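PDB 6VW7: NAD-dependent formate dehydrogenase gamma subunit from Cupriavidus necator, which carries one [2Fe-2S] cluster in a thioredoxin-like ferredoxin domain and, together with the beta subunit, probably takes part in electron transfer involving NADH. Local coordinates for residues A18-A23 with Q39-Y44; P33-I38 with H65-F70. All coordinates share one frame; numbering follows the deposited sequence.

In the fold
Contacts 1 and 2 both belong to the N-terminal helical bundle of the chain, which comes before the mixed sheet in sequence. Their centres are about 10 Å apart, and helix 31-42 serves both: its C-terminal end meets helix 14-24 in contact 1, and its first half, through L35, meets helix 61-70 in contact 2. Side chains join them directly, with I20 CG2 3.6 Å from E37 CG and V21 CG2 3.9 Å from I34 CG2. Contact 2 is the deeper, its centre about 12 Å from the chain centre against about 16 Å for contact 1. Neither touches the cluster pocket, which includes C87, C92, C128 and C132.

Contact 1: A18-A23 with Q39-Y44; sequences AAIVAA and QDTQGY
I20 of helix 14-24 reaches the last turn of helix 31-42 with a single methyl, its CD1 lying 3.4 Å from T41 OG1. This is a van der Waals contact of a methyl with a hydroxyl oxygen, and no hydrogen bond joins the segments. The two side chains run antiparallel alongside one another, overlapping at their ends. With chi2 at 167° the I20 arm is extended from CA to CD1 and helps to bridge the gap between I20 CA and T41 CA, which are 9.6 Å apart. This close part is small: the segments bury 70 Å² in all.

The hydroxyl that I20 meets is already engaged. T41 OG1 is hydrogen-bonded to E37 O one turn back in its own helix, and it accepts a bond from Q42 NE2 at 3.0 Å from T41 OG1. That bond is fairly straight, 155° at the hydrogen, and leaves the Q42 amide plane by only 16°. Q42 OE1 in turn bonds to D13 N. Toward Q42 the fit loosens, with Q42 NE2 no nearer than 4.5 Å to I20 CD1, and T41 itself is exposed to solvent.

The contact thus lies at the rim of the packing between two helices of the N-terminal bundle. I20, itself buried, also packs on I38 of helix 31-42; T41 and Q42 touch R16 and I17 of helix 14-24, while V21 links that helix to I53 and A56 of helix 50-57.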
loop_
_atom_site.group_PDB
_atom_site.type_symbol
_atom_site.label_atom_id
_atom_site.label_comp_id
_atom_site.label_asym_id
_atom_site.label_seq_id
_atom_site.Cartn_x
_atom_site.Cartn_y
_atom_site.Cartn_z
ATOM N N ALA A 18 11.101 29.833 -8.218
ATOM C CA ALA A 18 10.222 30.539 -9.145
ATOM C C ALA A 18 10.069 29.771 -10.455
ATOM O O ALA A 18 8.981 29.732 -11.040
ATOM C CB ALA A 18 10.767 31.947 -9.405
ATOM N N ALA A 19 11.153 29.163 -10.937
ATOM C CA ALA A 19 11.079 28.378 -12.167
ATOM C C ALA A 19 10.271 27.106 -11.963
ATOM O O ALA A 19 9.512 26.694 -12.850
ATOM C CB ALA A 19 12.482 28.025 -12.657
ATOM N N ILE A 20 10.487 26.430 -10.836
ATOM C CA ILE A 20 9.713 25.234 -10.520
ATOM C C ILE A 20 8.219 25.542 -10.569
ATOM O O ILE A 20 7.418 24.788 -11.149
ATOM C CB ILE A 20 10.122 24.685 -9.141
ATOM C CG1 ILE A 20 11.490 23.985 -9.193
ATOM C CG2 ILE A 20 9.023 23.782 -8.571
ATOM C CD1 ILE A 20 12.068 23.725 -7.798
ATOM N N VAL A 21 7.830 26.663 -9.963
ATOM C CA VAL A 21 6.426 27.073 -9.941
ATOM C C VAL A 21 5.952 27.394 -11.352
ATOM O O VAL A 21 4.869 26.968 -11.774
ATOM C CB VAL A 21 6.259 28.280 -8.998
ATOM C CG1 VAL A 21 4.888 28.897 -9.129
ATOM C CG2 VAL A 21 6.578 27.898 -7.549
ATOM N N ALA A 22 6.774 28.138 -12.112
ATOM C CA ALA A 22 6.375 28.586 -13.444
ATOM C C ALA A 22 6.196 27.421 -14.411
ATOM O O ALA A 22 5.348 27.489 -15.311
ATOM C CB ALA A 22 7.403 29.577 -14.004
ATOM N N ALA A 23 7.009 26.372 -14.279
ATOM C CA ALA A 23 6.867 25.209 -15.147
ATOM C C ALA A 23 5.583 24.433 -14.847
ATOM O O ALA A 23 5.084 23.703 -15.715
ATOM C CB ALA A 23 8.068 24.275 -14.984
ATOM N N GLN A 39 10.321 20.846 -2.176
ATOM C CA GLN A 39 10.904 20.054 -1.094
ATOM C C GLN A 39 11.948 19.067 -1.618
ATOM O O GLN A 39 12.977 18.843 -0.969
ATOM C CB GLN A 39 9.805 19.315 -0.313
ATOM C CG GLN A 39 10.332 18.469 0.852
ATOM C CD GLN A 39 9.338 18.336 1.987
ATOM O OE1 GLN A 39 8.808 19.334 2.483
ATOM N NE2 GLN A 39 9.080 17.099 2.412
ATOM N N ASP A 40 11.682 18.437 -2.769
ATOM C CA ASP A 40 12.625 17.456 -3.308
ATOM C C ASP A 40 13.954 18.102 -3.673
ATOM O O ASP A 40 15.013 17.493 -3.499
ATOM C CB ASP A 40 12.030 16.743 -4.528
ATOM C CG ASP A 40 10.898 15.771 -4.152
ATOM O OD1 ASP A 40 10.671 15.562 -2.940
ATOM O OD2 ASP A 40 10.230 15.236 -5.066
ATOM N N THR A 41 13.923 19.332 -4.190
ATOM C CA THR A 41 15.150 19.965 -4.655
ATOM C C THR A 41 15.816 20.848 -3.602
ATOM O O THR A 41 17.049 20.929 -3.572
ATOM C CB THR A 41 14.881 20.783 -5.928
ATOM O OG1 THR A 41 13.899 21.795 -5.674
ATOM C CG2 THR A 41 14.386 19.876 -7.062
ATOM N N GLN A 42 15.048 21.501 -2.730
ATOM C CA GLN A 42 15.608 22.428 -1.755
ATOM C C GLN A 42 15.689 21.854 -0.348
ATOM O O GLN A 42 16.404 22.412 0.489
ATOM C CB GLN A 42 14.773 23.714 -1.711
ATOM C CG GLN A 42 14.371 24.215 -3.086
ATOM C CD GLN A 42 15.576 24.611 -3.909
ATOM O OE1 GLN A 42 16.429 25.347 -3.430
ATOM N NE2 GLN A 42 15.652 24.125 -5.149
ATOM N N GLY A 43 14.959 20.775 -0.066
ATOM C CA GLY A 43 14.942 20.146 1.230
ATOM C C GLY A 43 13.749 20.508 2.089
ATOM O O GLY A 43 13.444 19.775 3.030
ATOM N N TYR A 44 13.053 21.595 1.769
ATOM C CA TYR A 44 11.925 22.085 2.555
ATOM C C TYR A 44 11.198 23.119 1.711
ATOM O O TYR A 44 11.661 23.497 0.636
ATOM C CB TYR A 44 12.384 22.693 3.891
ATOM C CG TYR A 44 13.293 23.906 3.746
ATOM C CD1 TYR A 44 14.603 23.774 3.289
ATOM C CD2 TYR A 44 12.840 25.182 4.061
ATOM C CE1 TYR A 44 15.441 24.890 3.143
ATOM C CE2 TYR A 44 13.671 26.300 3.929
ATOM C CZ TYR A 44 14.971 26.144 3.469
ATOM O OH TYR A 44 15.793 27.243 3.326
#

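Contact 2: P33-I38 with H65-F70; sequences PILHEI and HGVITF
L35 lays its two methyls against V67 and I68, a single leucine of helix 31-42 meeting two consecutive residues of helix 61-70. This is apolar helix-to-helix packing within the N-terminal helical bundle formed by helices 14-24, 31-42, 50-57 and 61-70, as in NuoE-type (complex I 24 kDa) subunits. Between segments 33-38 and 65-70 the nearest CA atoms are those of L35 and I68, 7.8 Å apart, and the segments bury 116 Å² together, 65 Å² of it on L35. No hydrogen bond crosses between them.

The leucine's branches divide the work. CD1 of L35 approaches CG1 of V67 to 3.7 Å, whereas CD2 of L35 lies 3.7 Å from CG1 of I68. Since L35 CD1 is also only 3.8 Å from I68 CG1, both methyls bear on the same methylene. The V67 branch that touches is the one anti to the backbone N (chi1 168°), and the V67 CB bond already points at helix 31-42. I68 differs: its CB bond runs across the approach, and it is the CG1 arm that makes the contact.

All three residues are buried. F74 and I53 also pack on L35, V50 and I45 on I68, and L31 and L32 on V67. V67 further meets G284 of the beta subunit, which places this contact beside the subunit interface. At the far tip of the isoleucine arm, I68 CD1 comes within 4.0 Å of L35 CD2.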
loop_
_atom_site.group_PDB
_atom_site.type_symbol
_atom_site.label_atom_id
_atom_site.label_comp_id
_atom_site.label_asym_id
_atom_site.label_seq_id
_atom_site.Cartn_x
_atom_site.Cartn_y
_atom_site.Cartn_z
ATOM N N PRO A 33 2.107 18.906 -6.547
ATOM C CA PRO A 33 3.333 18.678 -7.343
ATOM C C PRO A 33 4.357 19.785 -7.175
ATOM O O PRO A 33 5.569 19.519 -7.176
ATOM C CB PRO A 33 2.811 18.594 -8.783
ATOM C CG PRO A 33 1.390 18.002 -8.595
ATOM C CD PRO A 33 0.883 18.694 -7.353
ATOM N N ILE A 34 3.905 21.033 -7.042
ATOM C CA ILE A 34 4.844 22.136 -6.838
ATOM C C ILE A 34 5.537 21.990 -5.488
ATOM O O ILE A 34 6.764 22.092 -5.386
ATOM C CB ILE A 34 4.118 23.490 -6.952
ATOM C CG1 ILE A 34 3.785 23.794 -8.410
ATOM C CG2 ILE A 34 4.946 24.614 -6.324
ATOM C CD1 ILE A 34 2.939 25.053 -8.609
ATOM N N LEU A 35 4.759 21.728 -4.433
ATOM C CA LEU A 35 5.341 21.604 -3.100
ATOM C C LEU A 35 6.318 20.435 -3.037
ATOM O O LEU A 35 7.372 20.537 -2.402
ATOM C CB LEU A 35 4.232 21.442 -2.049
ATOM C CG LEU A 35 3.326 22.662 -1.825
ATOM C CD1 LEU A 35 2.161 22.344 -0.834
ATOM C CD2 LEU A 35 4.128 23.835 -1.327
ATOM N N HIS A 36 5.980 19.315 -3.686
ATOM C CA HIS A 36 6.903 18.181 -3.768
ATOM C C HIS A 36 8.212 18.561 -4.464
ATOM O O HIS A 36 9.303 18.195 -4.009
ATOM C CB HIS A 36 6.242 17.018 -4.505
ATOM C CG HIS A 36 5.314 16.208 -3.645
ATOM N ND1 HIS A 36 5.716 15.622 -2.464
ATOM C CD2 HIS A 36 4.006 15.890 -3.799
ATOM C CE1 HIS A 36 4.698 14.963 -1.934
ATOM N NE2 HIS A 36 3.647 15.121 -2.718
ATOM N N GLU A 37 8.127 19.255 -5.597
ATOM C CA GLU A 37 9.356 19.565 -6.336
ATOM C C GLU A 37 10.245 20.541 -5.565
ATOM O O GLU A 37 11.472 20.400 -5.569
ATOM C CB GLU A 37 9.029 20.129 -7.721
ATOM C CG GLU A 37 10.267 20.410 -8.608
ATOM C CD GLU A 37 11.021 19.148 -9.044
ATOM O OE1 GLU A 37 10.572 18.022 -8.718
ATOM O OE2 GLU A 37 12.072 19.291 -9.719
ATOM N N ILE A 38 9.644 21.531 -4.898
ATOM C CA ILE A 38 10.410 22.433 -4.036
ATOM C C ILE A 38 11.089 21.654 -2.914
ATOM O O ILE A 38 12.299 21.765 -2.706
ATOM C CB ILE A 38 9.507 23.548 -3.469
ATOM C CG1 ILE A 38 8.915 24.397 -4.599
ATOM C CG2 ILE A 38 10.318 24.429 -2.521
ATOM C CD1 ILE A 38 7.892 25.461 -4.125
ATOM N N HIS A 65 -0.337 28.249 2.634
ATOM C CA HIS A 65 0.226 27.879 3.927
ATOM C C HIS A 65 -0.616 26.803 4.613
ATOM O O HIS A 65 -0.070 25.905 5.272
ATOM C CB HIS A 65 0.368 29.121 4.811
ATOM C CG HIS A 65 0.918 28.828 6.170
ATOM N ND1 HIS A 65 0.128 28.781 7.298
ATOM C CD2 HIS A 65 2.179 28.550 6.581
ATOM C CE1 HIS A 65 0.878 28.496 8.347
ATOM N NE2 HIS A 65 2.126 28.350 7.940
ATOM N N GLY A 66 -1.938 26.851 4.448
ATOM C CA GLY A 66 -2.782 25.839 5.070
ATOM C C GLY A 66 -2.558 24.455 4.485
ATOM O O GLY A 66 -2.625 23.448 5.197
ATOM N N VAL A 67 -2.283 24.383 3.181
ATOM C CA VAL A 67 -1.953 23.099 2.568
ATOM C C VAL A 67 -0.623 22.579 3.105
ATOM O O VAL A 67 -0.513 21.414 3.508
ATOM C CB VAL A 67 -1.944 23.238 1.033
ATOM C CG1 VAL A 67 -1.303 22.003 0.349
ATOM C CG2 VAL A 67 -3.377 23.492 0.527
ATOM N N ILE A 68 0.399 23.443 3.144
ATOM C CA ILE A 68 1.703 23.034 3.659
ATOM C C ILE A 68 1.568 22.503 5.078
ATOM O O ILE A 68 2.148 21.467 5.431
ATOM C CB ILE A 68 2.698 24.211 3.593
ATOM C CG1 ILE A 68 2.977 24.608 2.142
ATOM C CG2 ILE A 68 3.991 23.848 4.292
ATOM C CD1 ILE A 68 3.671 25.979 2.005
ATOM N N THR A 69 0.777 23.194 5.906
ATOM C CA THR A 69 0.594 22.800 7.296
ATOM C C THR A 69 -0.220 21.515 7.436
ATOM O O THR A 69 0.031 20.722 8.351
ATOM C CB THR A 69 -0.077 23.952 8.057
ATOM O OG1 THR A 69 0.846 25.044 8.156
ATOM C CG2 THR A 69 -0.495 23.528 9.446
ATOM N N PHE A 70 -1.178 21.283 6.540
ATOM C CA PHE A 70 -2.057 20.121 6.667
ATOM C C PHE A 70 -1.295 18.813 6.473
ATOM O O PHE A 70 -1.542 17.830 7.180
ATOM C CB PHE A 70 -3.201 20.232 5.649
ATOM C CG PHE A 70 -4.208 19.088 5.715
ATOM C CD1 PHE A 70 -5.311 19.172 6.555
ATOM C CD2 PHE A 70 -4.058 17.956 4.921
ATOM C CE1 PHE A 70 -6.237 18.129 6.622
ATOM C CE2 PHE A 70 -4.978 16.913 4.972
ATOM C CZ PHE A 70 -6.080 17.005 5.836
#